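Local coordinates for protein fructose-bisphosphate aldolase (Plasmodium falciparum, PDB 4TR9) that belongs to the class I fructose-bisphosphate aldolases, folds as a TIM barrel and holds N'-[(E)-(2,4-dichlorophenyl)methylidene]-3,4-dihydroxybenzohydrazide in a pocket, at residues V30-E41 with A303-Q313; A63-K73 with M99-N107. One frame throughout, in Å; residues are numbered along the deposited sequence.

In the fold
Contact 1 lies in the core, its centre about 7 Å from the centre of the chain. It joins the first and eighth strands of the TIM barrel. Contact 2 lies nearer the surface, its centre about 19 Å from the centre of the chain, and joins helices 59-70 and 99-105. It is nested in sequence between the two segments of contact 1. The chemistry follows the place. Contact 1 relies on backbone hydrogen bonds and buried rings, and reaches the ligand pocket. Contact 2 is mostly apolar, with one bridging water and a carboxylate at its end. The contacts touch at several points, among them a long, weak ion pair between Arg66 and Glu41.

Contact 1: residues V30-E41 with A303-Q313; sequences VQAGKGILAADE and ALTFSYGRALQ. With 38D (N'-[(E)-(2,4-dichlorophenyl)methylidene]-3,4-dihydroxybenzohydrazide), chain K.
Ile36 and Phe306 join the first and eighth parallel strands of the TIM barrel, 35-39 and 303-308, and so close its ring of strands. The strand axes run 4.7 Å apart at their closest. Ile36 N donates to Phe306 O at 2.8 Å, nearly straight at hydrogen. Two residues on, Ala38 N donates to Tyr308 O at 2.6 Å.

The side chain of Phe306 fills space between the strands and the outer helices. Its CB sits over the centre of the Tyr308 ring. CG lies between the backbone N and the carbonyl carbon (chi1 60°), and this turns the ring across strand 35-39. CD1 then comes near Ile36 O. CE1 and CE2 flank the approach of Gly35, and the tip, CZ, is 3.5 Å from Gly35 CA. The result is a CH-pi contact: Gly35 CA stands over one ring face, 19° off the normal, where glycine lets the ring come close to the backbone. Asn341 and Leu291 also touch Phe306, from helices 327-346 and 284-295.

At the N-terminal end, Thr305 OG1 donates to Lys34 O at 3.1 Å, from outside the carbonyl plane. Beside it Thr305 CG2 packs on Val30 CG1 at 3.8 Å, and the CB atoms of Val30 and Ala303 also touch. Further along, Leu37 CD1 meets Leu312 CD1 at 3.7 Å, tying the strand to the helix that follows strand 303-308.

The C-terminal end of strand 35-39 lies at the ligand pocket, at the end of the barrel where TIM-barrel enzymes carry their active sites. Ala38 and Asp40 line it. Asp40 OD2 forms a salt bridge with Lys152 NZ. Asp40 OD1 accepts a weak hydrogen bond from O07 of 38D at 3.3 Å.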
loop_
_atom_site.group_PDB
_atom_site.type_symbol
_atom_site.label_atom_id
_atom_site.label_comp_id
_atom_site.label_asym_id
_atom_site.label_seq_id
_atom_site.Cartn_x
_atom_site.Cartn_y
_atom_site.Cartn_z
ATOM N N VAL A 30 -6.165 28.726 -14.175
ATOM C CA VAL A 30 -6.660 28.005 -15.340
ATOM C C VAL A 30 -7.911 28.679 -15.898
ATOM O O VAL A 30 -8.806 28.016 -16.425
ATOM C CB VAL A 30 -6.967 26.529 -15.007
ATOM C CG1 VAL A 30 -5.677 25.772 -14.728
ATOM C CG2 VAL A 30 -7.917 26.430 -13.823
ATOM N N GLN A 31 -7.959 30.003 -15.778
ATOM C CA GLN A 31 -9.074 30.791 -16.295
ATOM C C GLN A 31 -9.199 30.600 -17.804
ATOM O O GLN A 31 -8.213 30.300 -18.478
ATOM C CB GLN A 31 -8.888 32.273 -15.949
ATOM C CG GLN A 31 -10.153 33.116 -16.068
ATOM C CD GLN A 31 -9.953 34.545 -15.594
ATOM O OE1 GLN A 31 -8.828 34.978 -15.339
ATOM N NE2 GLN A 31 -11.049 35.285 -15.469
ATOM N N ALA A 32 -10.413 30.774 -18.321
ATOM C CA ALA A 32 -10.722 30.498 -19.722
ATOM C C ALA A 32 -9.785 31.211 -20.694
ATOM O O ALA A 32 -9.729 32.440 -20.734
ATOM C CB ALA A 32 -12.167 30.877 -20.020
ATOM N N GLY A 33 -9.047 30.424 -21.470
ATOM C CA GLY A 33 -8.174 30.957 -22.499
ATOM C C GLY A 33 -6.792 31.354 -22.021
ATOM O O GLY A 33 -5.944 31.746 -22.822
ATOM N N LYS A 34 -6.555 31.256 -20.717
ATOM C CA LYS A 34 -5.267 31.639 -20.153
ATOM C C LYS A 34 -4.440 30.419 -19.756
ATOM O O LYS A 34 -4.976 29.330 -19.552
ATOM C CB LYS A 34 -5.466 32.557 -18.945
ATOM C CG LYS A 34 -6.124 33.887 -19.282
ATOM C CD LYS A 34 -6.239 34.779 -18.056
ATOM C CE LYS A 34 -6.881 36.112 -18.401
ATOM N NZ LYS A 34 -7.003 36.994 -17.207
ATOM N N GLY A 35 -3.128 30.613 -19.657
ATOM C CA GLY A 35 -2.217 29.548 -19.281
ATOM C C GLY A 35 -1.106 30.049 -18.378
ATOM O O GLY A 35 -1.144 31.188 -17.910
ATOM N N ILE A 36 -0.112 29.201 -18.136
ATOM C CA ILE A 36 0.991 29.552 -17.248
ATOM C C ILE A 36 2.318 29.632 -17.999
ATOM O O ILE A 36 2.643 28.757 -18.802
ATOM C CB ILE A 36 1.122 28.537 -16.091
ATOM C CG1 ILE A 36 -0.183 28.463 -15.295
ATOM C CG2 ILE A 36 2.281 28.905 -15.175
ATOM C CD1 ILE A 36 -0.130 27.511 -14.119
ATOM N N LEU A 37 3.078 30.690 -17.739
ATOM C CA LEU A 37 4.404 30.852 -18.325
ATOM C C LEU A 37 5.482 30.303 -17.396
ATOM O O LEU A 37 5.661 30.793 -16.281
ATOM C CB LEU A 37 4.681 32.324 -18.637
ATOM C CG LEU A 37 6.120 32.678 -19.025
ATOM C CD1 LEU A 37 6.526 31.989 -20.323
ATOM C CD2 LEU A 37 6.296 34.186 -19.135
ATOM N N ALA A 38 6.198 29.285 -17.860
ATOM C CA ALA A 38 7.253 28.669 -17.065
ATOM C C ALA A 38 8.596 29.349 -17.305
ATOM O O ALA A 38 9.341 28.969 -18.208
ATOM C CB ALA A 38 7.349 27.182 -17.373
ATOM N N ALA A 39 8.899 30.355 -16.492
ATOM C CA ALA A 39 10.160 31.079 -16.608
ATOM C C ALA A 39 10.998 30.921 -15.344
ATOM O O ALA A 39 11.603 31.880 -14.866
ATOM C CB ALA A 39 9.903 32.550 -16.896
ATOM N N ASP A 40 11.027 29.705 -14.808
ATOM C CA ASP A 40 11.755 29.429 -13.576
ATOM C C ASP A 40 12.998 28.580 -13.824
ATOM O O ASP A 40 13.275 27.639 -13.080
ATOM C CB ASP A 40 10.842 28.733 -12.565
ATOM C CG ASP A 40 10.116 27.544 -13.158
ATOM O OD1 ASP A 40 9.812 27.575 -14.369
ATOM O OD2 ASP A 40 9.847 26.578 -12.414
ATOM N N GLU A 41 13.745 28.919 -14.869
ATOM C CA GLU A 41 14.979 28.212 -15.186
ATOM C C GLU A 41 16.069 28.551 -14.175
ATOM O O GLU A 41 16.231 29.709 -13.793
ATOM C CB GLU A 41 15.457 28.553 -16.601
ATOM C CG GLU A 41 14.489 28.168 -17.710
ATOM C CD GLU A 41 13.384 29.188 -17.910
ATOM O OE1 GLU A 41 13.481 30.294 -17.339
ATOM O OE2 GLU A 41 12.418 28.882 -18.641
ATOM N N ALA A 303 -10.042 22.153 -16.746
ATOM C CA ALA A 303 -9.404 22.987 -17.757
ATOM C C ALA A 303 -8.070 22.378 -18.178
ATOM O O ALA A 303 -7.164 22.217 -17.360
ATOM C CB ALA A 303 -9.207 24.402 -17.238
ATOM N N LEU A 304 -7.956 22.030 -19.454
ATOM C CA LEU A 304 -6.723 21.452 -19.975
ATOM C C LEU A 304 -5.918 22.502 -20.730
ATOM O O LEU A 304 -6.002 22.606 -21.955
ATOM C CB LEU A 304 -7.026 20.256 -20.879
ATOM C CG LEU A 304 -7.785 19.111 -20.204
ATOM C CD1 LEU A 304 -7.869 17.900 -21.113
ATOM C CD2 LEU A 304 -7.128 18.742 -18.888
ATOM N N THR A 305 -5.140 23.281 -19.985
ATOM C CA THR A 305 -4.341 24.348 -20.570
ATOM C C THR A 305 -2.854 24.001 -20.541
ATOM O O THR A 305 -2.483 22.828 -20.583
ATOM C CB THR A 305 -4.583 25.688 -19.846
ATOM O OG1 THR A 305 -3.641 26.664 -20.309
ATOM C CG2 THR A 305 -4.444 25.521 -18.340
ATOM N N PHE A 306 -2.005 25.022 -20.466
ATOM C CA PHE A 306 -0.567 24.825 -20.612
ATOM C C PHE A 306 0.258 25.482 -19.510
ATOM O O PHE A 306 -0.142 26.491 -18.929
ATOM C CB PHE A 306 -0.107 25.358 -21.972
ATOM C CG PHE A 306 -0.376 26.826 -22.175
ATOM C CD1 PHE A 306 0.589 27.773 -21.868
ATOM C CD2 PHE A 306 -1.595 27.259 -22.672
ATOM C CE1 PHE A 306 0.343 29.122 -22.052
ATOM C CE2 PHE A 306 -1.848 28.608 -22.857
ATOM C CZ PHE A 306 -0.877 29.539 -22.549
ATOM N N SER A 307 1.416 24.891 -19.232
ATOM C CA SER A 307 2.427 25.509 -18.383
ATOM C C SER A 307 3.752 25.489 -19.131
ATOM O O SER A 307 4.729 24.893 -18.678
ATOM C CB SER A 307 2.551 24.782 -17.044
ATOM O OG SER A 307 3.548 25.378 -16.230
ATOM N N TYR A 308 3.768 26.141 -20.289
ATOM C CA TYR A 308 4.902 26.074 -21.198
ATOM C C TYR A 308 6.040 27.003 -20.800
ATOM O O TYR A 308 5.829 28.033 -20.158
ATOM C CB TYR A 308 4.460 26.406 -22.625
ATOM C CG TYR A 308 3.520 25.395 -23.241
ATOM C CD1 TYR A 308 3.450 24.094 -22.758
ATOM C CD2 TYR A 308 2.707 25.741 -24.311
ATOM C CE1 TYR A 308 2.591 23.169 -23.323
ATOM C CE2 TYR A 308 1.848 24.823 -24.883
ATOM C CZ TYR A 308 1.793 23.541 -24.385
ATOM O OH TYR A 308 0.936 22.629 -24.955
ATOM N N GLY A 309 7.249 26.624 -21.194
ATOM C CA GLY A 309 8.415 27.469 -21.038
ATOM C C GLY A 309 9.211 27.455 -22.328
ATOM O O GLY A 309 9.562 28.503 -22.865
ATOM N N ARG A 310 9.482 26.257 -22.831
ATOM C CA ARG A 310 10.182 26.098 -24.099
ATOM C C ARG A 310 9.313 26.554 -25.264
ATOM O O ARG A 310 9.791 27.207 -26.191
ATOM C CB ARG A 310 10.598 24.641 -24.301
ATOM C CG ARG A 310 11.327 24.374 -25.607
ATOM C CD ARG A 310 11.602 22.892 -25.784
ATOM N NE ARG A 310 12.667 22.642 -26.750
ATOM C CZ ARG A 310 13.945 22.478 -26.421
ATOM N NH1 ARG A 310 14.852 22.255 -27.363
ATOM N NH2 ARG A 310 14.316 22.538 -25.149
ATOM N N ALA A 311 8.030 26.214 -25.206
ATOM C CA ALA A 311 7.104 26.500 -26.298
ATOM C C ALA A 311 6.730 27.978 -26.382
ATOM O O ALA A 311 6.050 28.397 -27.317
ATOM C CB ALA A 311 5.850 25.653 -26.149
ATOM N N LEU A 312 7.175 28.763 -25.406
ATOM C CA LEU A 312 6.841 30.182 -25.364
ATOM C C LEU A 312 8.068 31.081 -25.470
ATOM O O LEU A 312 7.950 32.259 -25.801
ATOM C CB LEU A 312 6.082 30.512 -24.076
ATOM C CG LEU A 312 4.647 29.994 -23.962
ATOM C CD1 LEU A 312 4.091 30.265 -22.573
ATOM C CD2 LEU A 312 3.766 30.628 -25.028
ATOM N N GLN A 313 9.244 30.526 -25.196
ATOM C CA GLN A 313 10.452 31.338 -25.081
ATOM C C GLN A 313 11.522 31.021 -26.121
ATOM O O GLN A 313 12.471 31.789 -26.286
ATOM C CB GLN A 313 11.050 31.183 -23.683
ATOM C CG GLN A 313 10.124 31.611 -22.558
ATOM C CD GLN A 313 10.734 31.383 -21.188
ATOM O OE1 GLN A 313 10.176 30.664 -20.360
ATOM N NE2 GLN A 313 11.885 31.998 -20.943
HETATM N N12 38D K . 16.481 21.255 -15.668
HETATM C C13 38D K . 16.600 20.614 -16.947
HETATM C C15 38D K . 18.998 20.222 -16.384
HETATM C C17 38D K . 20.232 18.359 -17.246
HETATM C C20 38D K . 17.931 18.635 -17.856
HETATM C C01 38D K . 12.322 22.411 -15.603
HETATM C C02 38D K . 10.976 22.773 -15.657
HETATM O O03 38D K . 10.007 21.909 -16.210
HETATM C C04 38D K . 10.580 24.007 -15.159
HETATM C C05 38D K . 11.514 24.868 -14.612
HETATM C C06 38D K . 12.849 24.511 -14.557
HETATM O O07 38D K . 9.223 24.399 -15.203
HETATM C C08 38D K . 13.248 23.284 -15.044
HETATM C C09 38D K . 14.736 22.930 -14.975
HETATM O O10 38D K . 15.518 23.680 -14.402
HETATM N N11 38D K . 15.164 21.714 -15.611
HETATM C C14 38D K . 17.877 19.790 -17.068
HETATM C C16 38D K . 20.181 19.505 -16.469
HETATM CL CL1 38D K . 21.730 17.477 -17.335
HETATM C C19 38D K . 19.118 17.918 -17.939
HETATM CL CL2 38D K . 16.539 18.062 -18.737
#

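Contact 2: residues A63-K73 with M99-N107; sequences ASYRDLLFGTK and MVNLLHNEN
Ala63 of helix 59-70 meets Met99 of helix 99-105. The two helices lie side by side and nearly parallel, 9° apart, on the outside of the barrel. The Met99 chain bends at chi2 (-60°) and brings its methyl CE to 3.2 Å from Ala63 O, near Ala63 CB as well. One turn on, Asp67 CB touches the same methyl at 4.0 Å. The carboxylate oxygen Asp67 OD1 lies 3.5 Å from Leu102 CD1, but its polar partner is Asn93 ND2.

Phe70 points into the gap between the helices. Its CB packs on Leu103 CD2 at 3.7 Å and on Leu102 CB at 4.1 Å. Its ring turns an edge to Met99 CB. The Phe70 side chain also touches Thr88 of helix 86-89. The carbonyls Phe70 O and Leu102 O are joined by a water, which donates to Phe70 O at 2.8 Å and to Leu102 O at 2.7 Å.

Beyond helix 59-70, the carboxylate of Glu106 lies beside Thr72 O and Lys73 CA. Its OE2 comes within 3.3 Å of Lys73 CA and accepts from Gly74 N, while OE1 accepts from Gly76 N. The chemistry therefore changes along the contact: methyls and a ring pack the helices together, a water links two carbonyls that cannot bond each other, and a carboxylate gripped by backbone N-H groups holds the following loop.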
loop_
_atom_site.group_PDB
_atom_site.type_symbol
_atom_site.label_atom_id
_atom_site.label_comp_id
_atom_site.label_asym_id
_atom_site.label_seq_id
_atom_site.Cartn_x
_atom_site.Cartn_y
_atom_site.Cartn_z
ATOM N N ALA A 63 18.216 39.262 -15.554
ATOM C CA ALA A 63 17.241 40.273 -15.170
ATOM C C ALA A 63 16.622 40.914 -16.408
ATOM O O ALA A 63 15.408 41.094 -16.480
ATOM C CB ALA A 63 17.888 41.329 -14.290
ATOM N N SER A 64 17.465 41.246 -17.382
ATOM C CA SER A 64 17.011 41.884 -18.614
ATOM C C SER A 64 16.057 40.987 -19.397
ATOM O O SER A 64 15.058 41.457 -19.942
ATOM C CB SER A 64 18.206 42.261 -19.492
ATOM O OG SER A 64 19.079 43.149 -18.816
ATOM N N TYR A 65 16.368 39.697 -19.450
ATOM C CA TYR A 65 15.555 38.757 -20.211
ATOM C C TYR A 65 14.185 38.549 -19.580
ATOM O O TYR A 65 13.166 38.581 -20.270
ATOM C CB TYR A 65 16.266 37.411 -20.350
ATOM C CG TYR A 65 15.392 36.353 -20.977
ATOM C CD1 TYR A 65 14.864 36.531 -22.247
ATOM C CD2 TYR A 65 15.089 35.182 -20.298
ATOM C CE1 TYR A 65 14.059 35.572 -22.827
ATOM C CE2 TYR A 65 14.287 34.214 -20.870
ATOM C CZ TYR A 65 13.776 34.416 -22.134
ATOM O OH TYR A 65 12.977 33.461 -22.713
ATOM N N ARG A 66 14.162 38.331 -18.270
ATOM C CA ARG A 66 12.909 38.131 -17.550
ATOM C C ARG A 66 12.092 39.417 -17.519
ATOM O O ARG A 66 10.870 39.386 -17.387
ATOM C CB ARG A 66 13.177 37.633 -16.128
ATOM C CG ARG A 66 12.902 36.148 -15.931
ATOM C CD ARG A 66 13.781 35.288 -16.825
ATOM N NE ARG A 66 15.107 35.075 -16.254
ATOM C CZ ARG A 66 15.454 34.001 -15.553
ATOM N NH1 ARG A 66 16.684 33.890 -15.070
ATOM N NH2 ARG A 66 14.572 33.035 -15.335
ATOM N N ASP A 67 12.777 40.550 -17.643
ATOM C CA ASP A 67 12.106 41.842 -17.724
ATOM C C ASP A 67 11.387 41.963 -19.060
ATOM O O ASP A 67 10.309 42.550 -19.151
ATOM C CB ASP A 67 13.105 42.989 -17.552
ATOM C CG ASP A 67 12.514 44.337 -17.918
ATOM O OD1 ASP A 67 11.842 44.945 -17.059
ATOM O OD2 ASP A 67 12.725 44.790 -19.063
ATOM N N LEU A 68 11.999 41.400 -20.097
ATOM C CA LEU A 68 11.420 41.399 -21.434
ATOM C C LEU A 68 10.132 40.588 -21.459
ATOM O O LEU A 68 9.160 40.963 -22.114
ATOM C CB LEU A 68 12.426 40.844 -22.448
ATOM C CG LEU A 68 12.038 40.763 -23.927
ATOM C CD1 LEU A 68 13.263 41.000 -24.786
ATOM C CD2 LEU A 68 11.417 39.417 -24.270
ATOM N N LEU A 69 10.135 39.471 -20.740
ATOM C CA LEU A 69 8.979 38.587 -20.690
ATOM C C LEU A 69 7.838 39.198 -19.887
ATOM O O LEU A 69 6.714 39.311 -20.373
ATOM C CB LEU A 69 9.366 37.233 -20.090
ATOM C CG LEU A 69 10.423 36.411 -20.833
ATOM C CD1 LEU A 69 10.752 35.144 -20.060
ATOM C CD2 LEU A 69 9.955 36.075 -22.239
ATOM N N PHE A 70 8.137 39.601 -18.656
ATOM C CA PHE A 70 7.104 40.048 -17.728
ATOM C C PHE A 70 6.673 41.483 -18.007
ATOM O O PHE A 70 5.598 41.910 -17.586
ATOM C CB PHE A 70 7.597 39.918 -16.284
ATOM C CG PHE A 70 8.152 38.559 -15.951
ATOM C CD1 PHE A 70 7.674 37.423 -16.584
ATOM C CD2 PHE A 70 9.156 38.420 -15.007
ATOM C CE1 PHE A 70 8.186 36.177 -16.286
ATOM C CE2 PHE A 70 9.671 37.175 -14.703
ATOM C CZ PHE A 70 9.187 36.053 -15.346
ATOM N N GLY A 71 7.514 42.223 -18.722
ATOM C CA GLY A 71 7.216 43.605 -19.053
ATOM C C GLY A 71 6.441 43.737 -20.349
ATOM O O GLY A 71 6.228 44.843 -20.844
ATOM N N THR A 72 6.019 42.603 -20.899
ATOM C CA THR A 72 5.273 42.588 -22.151
ATOM C C THR A 72 3.851 43.104 -21.958
ATOM O O THR A 72 3.034 42.467 -21.292
ATOM C CB THR A 72 5.216 41.175 -22.756
ATOM O OG1 THR A 72 6.547 40.705 -23.002
ATOM C CG2 THR A 72 4.440 41.186 -24.061
ATOM N N LYS A 73 3.564 44.260 -22.546
ATOM C CA LYS A 73 2.244 44.870 -22.438
ATOM C C LYS A 73 1.194 44.053 -23.185
ATOM O O LYS A 73 1.248 43.921 -24.407
ATOM C CB LYS A 73 2.275 46.306 -22.970
ATOM C CG LYS A 73 3.118 47.256 -22.130
ATOM C CD LYS A 73 3.164 48.653 -22.734
ATOM C CE LYS A 73 4.007 48.691 -24.000
ATOM N NZ LYS A 73 5.443 48.403 -23.725
ATOM N N MET A 99 10.443 42.603 -10.399
ATOM C CA MET A 99 9.838 41.739 -11.406
ATOM C C MET A 99 8.420 41.346 -11.010
ATOM O O MET A 99 7.569 41.107 -11.868
ATOM C CB MET A 99 10.692 40.489 -11.621
ATOM C CG MET A 99 12.109 40.782 -12.077
ATOM S SD MET A 99 12.154 41.682 -13.638
ATOM C CE MET A 99 13.909 42.003 -13.785
ATOM N N VAL A 100 8.174 41.284 -9.706
ATOM C CA VAL A 100 6.856 40.946 -9.181
ATOM C C VAL A 100 5.819 41.996 -9.575
ATOM O O VAL A 100 4.698 41.659 -9.961
ATOM C CB VAL A 100 6.887 40.804 -7.645
ATOM C CG1 VAL A 100 5.494 40.525 -7.105
ATOM C CG2 VAL A 100 7.849 39.701 -7.237
ATOM N N ASN A 101 6.202 43.267 -9.485
ATOM C CA ASN A 101 5.297 44.361 -9.814
ATOM C C ASN A 101 4.922 44.388 -11.294
ATOM O O ASN A 101 3.837 44.843 -11.656
ATOM C CB ASN A 101 5.912 45.701 -9.409
ATOM C CG ASN A 101 5.980 45.878 -7.905
ATOM O OD1 ASN A 101 5.259 45.216 -7.158
ATOM N ND2 ASN A 101 6.841 46.781 -7.453
ATOM N N LEU A 102 5.820 43.901 -12.144
ATOM C CA LEU A 102 5.542 43.808 -13.574
ATOM C C LEU A 102 4.410 42.819 -13.834
ATOM O O LEU A 102 3.613 42.999 -14.754
ATOM C CB LEU A 102 6.793 43.388 -14.346
ATOM C CG LEU A 102 7.997 44.331 -14.283
ATOM C CD1 LEU A 102 9.150 43.780 -15.109
ATOM C CD2 LEU A 102 7.615 45.726 -14.752
ATOM N N LEU A 103 4.347 41.776 -13.012
ATOM C CA LEU A 103 3.303 40.767 -13.133
ATOM C C LEU A 103 1.985 41.270 -12.555
ATOM O O LEU A 103 0.912 40.964 -13.075
ATOM C CB LEU A 103 3.725 39.474 -12.432
ATOM C CG LEU A 103 4.986 38.795 -12.969
ATOM C CD1 LEU A 103 5.319 37.561 -12.148
ATOM C CD2 LEU A 103 4.817 38.436 -14.438
ATOM N N HIS A 104 2.075 42.041 -11.477
ATOM C CA HIS A 104 0.895 42.597 -10.822
ATOM C C HIS A 104 0.143 43.554 -11.739
ATOM O O HIS A 104 -1.087 43.590 -11.740
ATOM C CB HIS A 104 1.288 43.317 -9.529
ATOM C CG HIS A 104 1.655 42.393 -8.410
ATOM N ND1 HIS A 104 2.155 42.842 -7.207
ATOM C CD2 HIS A 104 1.588 41.043 -8.308
ATOM C CE1 HIS A 104 2.383 41.812 -6.413
ATOM N NE2 HIS A 104 2.048 40.708 -7.058
ATOM N N ASN A 105 0.890 44.329 -12.518
ATOM C CA ASN A 105 0.292 45.298 -13.428
ATOM C C ASN A 105 -0.382 44.625 -14.619
ATOM O O ASN A 105 -1.269 45.202 -15.249
ATOM C CB ASN A 105 1.350 46.288 -13.920
ATOM C CG ASN A 105 1.977 47.079 -12.787
ATOM O OD1 ASN A 105 1.349 47.314 -11.756
ATOM N ND2 ASN A 105 3.225 47.494 -12.975
ATOM N N GLU A 106 0.038 43.402 -14.921
ATOM C CA GLU A 106 -0.502 42.675 -16.063
ATOM C C GLU A 106 -1.433 41.540 -15.649
ATOM O O GLU A 106 -1.662 40.612 -16.425
ATOM C CB GLU A 106 0.637 42.121 -16.922
ATOM C CG GLU A 106 1.124 43.078 -17.996
ATOM C CD GLU A 106 0.132 43.226 -19.135
ATOM O OE1 GLU A 106 -0.740 42.343 -19.286
ATOM O OE2 GLU A 106 0.225 44.224 -19.878
ATOM N N ASN A 107 -1.962 41.622 -14.429
ATOM C CA ASN A 107 -2.910 40.634 -13.912
ATOM C C ASN A 107 -2.319 39.223 -13.901
ATOM O O ASN A 107 -3.039 38.232 -14.016
ATOM C CB ASN A 107 -4.207 40.668 -14.734
ATOM C CG ASN A 107 -5.357 39.945 -14.053
ATOM O OD1 ASN A 107 -5.384 39.804 -12.830
ATOM N ND2 ASN A 107 -6.315 39.478 -14.848
HETATM O O HOH W 1 4.107 44.193 -17.164
#